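Local coordinates for protein glucoamylase (Thermoanaerobacterium thermosaccharolyticum, PDB 1LF6) that hydrolyses terminal alpha-1,4-linked glucose residues from the non-reducing ends of starch-like chains, releasing beta-D-glucose, at residues 313-325 with 337-349. Numbering follows the deposited sequence.
Sequences NKGAYIASLSIPW and YHLVWSRDLYHVA
Backbone amides of A319 and S320 converge on the carbonyl of Y337 where two irregular stretches of backbone meet in the catalytic (alpha/alpha)-barrel domain of this family 15 glycosidase, just before helix 342-355. S320 N gives Y337 O its sounder bond, 3.2 Å long with a 151° angle at hydrogen, while A319 N adds weak bonds to Y337 O and L339 O. The pair illustrates how loops without regular strands can be joined by water: one molecule donates to Y317 O and L339 O and accepts from W341 N, the N-cap residue, and a second links A319 O to D344 OD1. Among side chains, A319 CB packs against W341 CZ3 at 3.6 Å and also lies near Y337 CD2. The ring of Y337, its CG anti to the carbonyl carbon (chi1 -75°), brings CE1 to 3.4 Å from P324 CG; its hydroxyl bonds E636 and Y581. At the helix, L345 CD1 reaches the edge of the Y317 ring and touches Y317 CB. W341 NE1 bonds E438, the probable proton donor, and W325, a likely substrate-binding residue, ends the other segment, so this packing probably borders the active site. H338 is fixed at both nitrogens, NE2 by Y63 and ND1 by a third water that also joins S322 O to Y337 N, while S320 O lies 3.9 Å above the centre of its imidazole.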
# COMPACT_ATOMS: atom_id res chain seq x y z
N ASN A 313 -16.62 -0.92 3.99
CA ASN A 313 -16.55 0.42 4.56
C ASN A 313 -16.02 1.30 3.44
O ASN A 313 -14.82 1.55 3.34
CB ASN A 313 -15.59 0.46 5.75
CG ASN A 313 -16.26 0.06 7.06
OD1 ASN A 313 -17.01 0.84 7.65
ND2 ASN A 313 -16.01 -1.16 7.50
N LYS A 314 -16.93 1.76 2.57
CA LYS A 314 -16.55 2.59 1.44
C LYS A 314 -15.90 3.90 1.86
O LYS A 314 -16.31 4.52 2.84
CB LYS A 314 -17.77 2.85 0.55
CG LYS A 314 -18.38 1.59 -0.06
CD LYS A 314 -19.55 1.93 -0.95
CE LYS A 314 -20.17 0.66 -1.54
NZ LYS A 314 -21.37 0.97 -2.36
N GLY A 315 -14.89 4.32 1.11
CA GLY A 315 -14.20 5.55 1.44
C GLY A 315 -12.96 5.26 2.26
O GLY A 315 -12.08 6.11 2.40
N ALA A 316 -12.88 4.04 2.80
CA ALA A 316 -11.73 3.64 3.60
C ALA A 316 -10.57 3.19 2.71
O ALA A 316 -10.48 2.03 2.33
CB ALA A 316 -12.13 2.51 4.53
N TYR A 317 -9.68 4.12 2.38
CA TYR A 317 -8.52 3.79 1.55
C TYR A 317 -7.32 3.56 2.45
O TYR A 317 -7.00 4.40 3.29
CB TYR A 317 -8.25 4.93 0.56
CG TYR A 317 -9.24 4.97 -0.57
CD1 TYR A 317 -9.07 4.17 -1.70
CD2 TYR A 317 -10.40 5.75 -0.49
CE1 TYR A 317 -10.02 4.13 -2.71
CE2 TYR A 317 -11.36 5.72 -1.50
CZ TYR A 317 -11.17 4.91 -2.60
OH TYR A 317 -12.13 4.85 -3.59
N ILE A 318 -6.65 2.42 2.28
CA ILE A 318 -5.49 2.10 3.10
C ILE A 318 -4.19 2.68 2.56
O ILE A 318 -4.12 3.16 1.43
CB ILE A 318 -5.34 0.58 3.28
CG1 ILE A 318 -5.15 -0.11 1.93
CG2 ILE A 318 -6.57 0.02 4.00
CD1 ILE A 318 -4.80 -1.58 2.04
N ALA A 319 -3.15 2.64 3.39
CA ALA A 319 -1.85 3.18 3.04
C ALA A 319 -1.06 2.32 2.05
O ALA A 319 -0.37 2.85 1.18
CB ALA A 319 -1.03 3.41 4.31
N SER A 320 -1.16 1.00 2.20
CA SER A 320 -0.46 0.08 1.31
C SER A 320 -0.96 -1.34 1.51
O SER A 320 -1.14 -1.80 2.64
CB SER A 320 1.04 0.13 1.57
OG SER A 320 1.72 -0.78 0.72
N LEU A 321 -1.17 -2.05 0.40
CA LEU A 321 -1.64 -3.43 0.50
C LEU A 321 -0.44 -4.37 0.64
O LEU A 321 -0.27 -5.30 -0.13
CB LEU A 321 -2.46 -3.80 -0.74
CG LEU A 321 -3.34 -5.05 -0.63
CD1 LEU A 321 -4.34 -4.89 0.52
CD2 LEU A 321 -4.08 -5.27 -1.93
N SER A 322 0.39 -4.10 1.64
CA SER A 322 1.56 -4.94 1.90
C SER A 322 1.90 -4.92 3.38
O SER A 322 1.31 -4.16 4.15
CB SER A 322 2.77 -4.46 1.09
OG SER A 322 3.21 -3.18 1.51
N ILE A 323 2.84 -5.76 3.76
CA ILE A 323 3.29 -5.86 5.14
C ILE A 323 4.81 -5.67 5.11
O ILE A 323 5.56 -6.64 5.06
CB ILE A 323 2.95 -7.24 5.73
CG1 ILE A 323 1.44 -7.45 5.66
CG2 ILE A 323 3.47 -7.34 7.16
CD1 ILE A 323 1.00 -8.84 6.02
N PRO A 324 5.27 -4.41 5.15
CA PRO A 324 6.70 -4.08 5.11
C PRO A 324 7.60 -5.00 5.91
O PRO A 324 7.31 -5.36 7.05
CB PRO A 324 6.74 -2.63 5.61
CG PRO A 324 5.47 -2.48 6.38
CD PRO A 324 4.48 -3.23 5.53
N TRP A 325 8.70 -5.40 5.28
CA TRP A 325 9.68 -6.29 5.90
C TRP A 325 8.97 -7.50 6.49
O TRP A 325 9.39 -8.03 7.53
CB TRP A 325 10.45 -5.52 6.98
CG TRP A 325 11.11 -4.29 6.43
CD1 TRP A 325 12.16 -4.24 5.56
CD2 TRP A 325 10.72 -2.92 6.66
NE1 TRP A 325 12.45 -2.94 5.24
CE2 TRP A 325 11.59 -2.11 5.89
CE3 TRP A 325 9.72 -2.31 7.43
CZ2 TRP A 325 11.49 -0.71 5.88
CZ3 TRP A 325 9.63 -0.92 7.42
CH2 TRP A 325 10.50 -0.13 6.65
N TYR A 337 0.11 -0.93 7.68
CA TYR A 337 -0.27 -0.07 6.57
C TYR A 337 -1.70 -0.33 6.08
O TYR A 337 -2.17 0.31 5.14
CB TYR A 337 0.71 -0.23 5.40
CG TYR A 337 2.05 0.44 5.62
CD1 TYR A 337 2.95 -0.04 6.56
CD2 TYR A 337 2.39 1.59 4.90
CE1 TYR A 337 4.17 0.60 6.79
CE2 TYR A 337 3.60 2.24 5.13
CZ TYR A 337 4.48 1.74 6.07
OH TYR A 337 5.68 2.37 6.31
N HIS A 338 -2.39 -1.26 6.73
CA HIS A 338 -3.76 -1.57 6.35
C HIS A 338 -4.72 -0.73 7.18
O HIS A 338 -5.86 -1.13 7.43
CB HIS A 338 -4.07 -3.06 6.55
CG HIS A 338 -3.25 -3.96 5.69
ND1 HIS A 338 -1.91 -4.20 5.92
CD2 HIS A 338 -3.56 -4.66 4.58
CE1 HIS A 338 -1.44 -5.01 4.99
NE2 HIS A 338 -2.42 -5.31 4.16
N LEU A 339 -4.24 0.43 7.61
CA LEU A 339 -5.04 1.35 8.40
C LEU A 339 -5.35 2.56 7.54
O LEU A 339 -4.78 2.73 6.46
CB LEU A 339 -4.27 1.78 9.65
CG LEU A 339 -3.98 0.65 10.64
CD1 LEU A 339 -3.01 1.11 11.72
CD2 LEU A 339 -5.30 0.18 11.25
N VAL A 340 -6.27 3.39 8.01
CA VAL A 340 -6.67 4.59 7.28
C VAL A 340 -6.11 5.82 7.95
O VAL A 340 -6.38 6.08 9.13
CB VAL A 340 -8.22 4.72 7.21
CG1 VAL A 340 -8.61 5.94 6.37
CG2 VAL A 340 -8.84 3.46 6.62
N TRP A 341 -5.31 6.58 7.21
CA TRP A 341 -4.73 7.82 7.71
C TRP A 341 -5.37 8.97 6.95
O TRP A 341 -5.43 8.96 5.72
CB TRP A 341 -3.22 7.88 7.46
CG TRP A 341 -2.36 7.21 8.48
CD1 TRP A 341 -1.77 7.79 9.58
CD2 TRP A 341 -1.91 5.85 8.47
NE1 TRP A 341 -0.97 6.88 10.23
CE2 TRP A 341 -1.04 5.68 9.57
CE3 TRP A 341 -2.15 4.75 7.62
CZ2 TRP A 341 -0.41 4.46 9.85
CZ3 TRP A 341 -1.53 3.54 7.90
CH2 TRP A 341 -0.67 3.40 9.01
N SER A 342 -5.85 9.95 7.69
CA SER A 342 -6.47 11.12 7.10
C SER A 342 -5.53 11.76 6.08
O SER A 342 -5.96 12.20 5.00
CB SER A 342 -6.80 12.12 8.22
OG SER A 342 -7.15 13.38 7.70
N ARG A 343 -4.24 11.81 6.42
CA ARG A 343 -3.24 12.41 5.54
C ARG A 343 -3.15 11.66 4.21
O ARG A 343 -3.36 12.25 3.15
CB ARG A 343 -1.86 12.43 6.25
CG ARG A 343 -0.69 12.87 5.37
CD ARG A 343 0.63 12.90 6.15
NE ARG A 343 0.75 11.74 7.04
CZ ARG A 343 0.55 11.78 8.35
NH1 ARG A 343 0.21 12.92 8.95
NH2 ARG A 343 0.66 10.67 9.07
N ASP A 344 -2.88 10.37 4.28
CA ASP A 344 -2.78 9.57 3.06
C ASP A 344 -4.07 9.62 2.25
O ASP A 344 -4.04 9.77 1.03
CB ASP A 344 -2.42 8.12 3.39
CG ASP A 344 -1.04 8.00 4.04
OD1 ASP A 344 -0.22 7.18 3.58
OD2 ASP A 344 -0.79 8.74 5.01
N LEU A 345 -5.21 9.50 2.93
CA LEU A 345 -6.51 9.53 2.26
C LEU A 345 -6.69 10.85 1.51
O LEU A 345 -7.17 10.88 0.38
CB LEU A 345 -7.62 9.34 3.31
CG LEU A 345 -9.06 9.14 2.85
CD1 LEU A 345 -9.15 7.96 1.89
CD2 LEU A 345 -9.95 8.90 4.06
N TYR A 346 -6.29 11.94 2.16
CA TYR A 346 -6.38 13.28 1.59
C TYR A 346 -5.63 13.34 0.26
O TYR A 346 -6.15 13.83 -0.74
CB TYR A 346 -5.78 14.29 2.58
CG TYR A 346 -5.46 15.67 2.03
CD1 TYR A 346 -6.48 16.56 1.69
CD2 TYR A 346 -4.14 16.08 1.87
CE1 TYR A 346 -6.19 17.84 1.20
CE2 TYR A 346 -3.84 17.35 1.38
CZ TYR A 346 -4.86 18.23 1.05
OH TYR A 346 -4.56 19.49 0.58
N HIS A 347 -4.40 12.84 0.27
CA HIS A 347 -3.57 12.84 -0.93
C HIS A 347 -4.16 11.94 -2.01
O HIS A 347 -4.17 12.29 -3.19
CB HIS A 347 -2.15 12.43 -0.56
CG HIS A 347 -1.44 13.43 0.30
ND1 HIS A 347 -1.22 14.73 -0.11
CD2 HIS A 347 -0.94 13.35 1.55
CE1 HIS A 347 -0.60 15.40 0.85
NE2 HIS A 347 -0.42 14.58 1.87
N VAL A 348 -4.65 10.77 -1.60
CA VAL A 348 -5.25 9.83 -2.53
C VAL A 348 -6.47 10.52 -3.16
O VAL A 348 -6.66 10.47 -4.37
CB VAL A 348 -5.67 8.52 -1.80
CG1 VAL A 348 -6.58 7.67 -2.70
CG2 VAL A 348 -4.41 7.73 -1.42
N ALA A 349 -7.28 11.17 -2.34
CA ALA A 349 -8.46 11.88 -2.82
C ALA A 349 -8.07 12.95 -3.85
O ALA A 349 -8.77 13.17 -4.84
CB ALA A 349 -9.19 12.51 -1.67
O HOH W 1 -4.70 5.51 4.81
O HOH W 2 -0.06 5.68 1.35
O HOH W 3 0.80 -3.76 6.73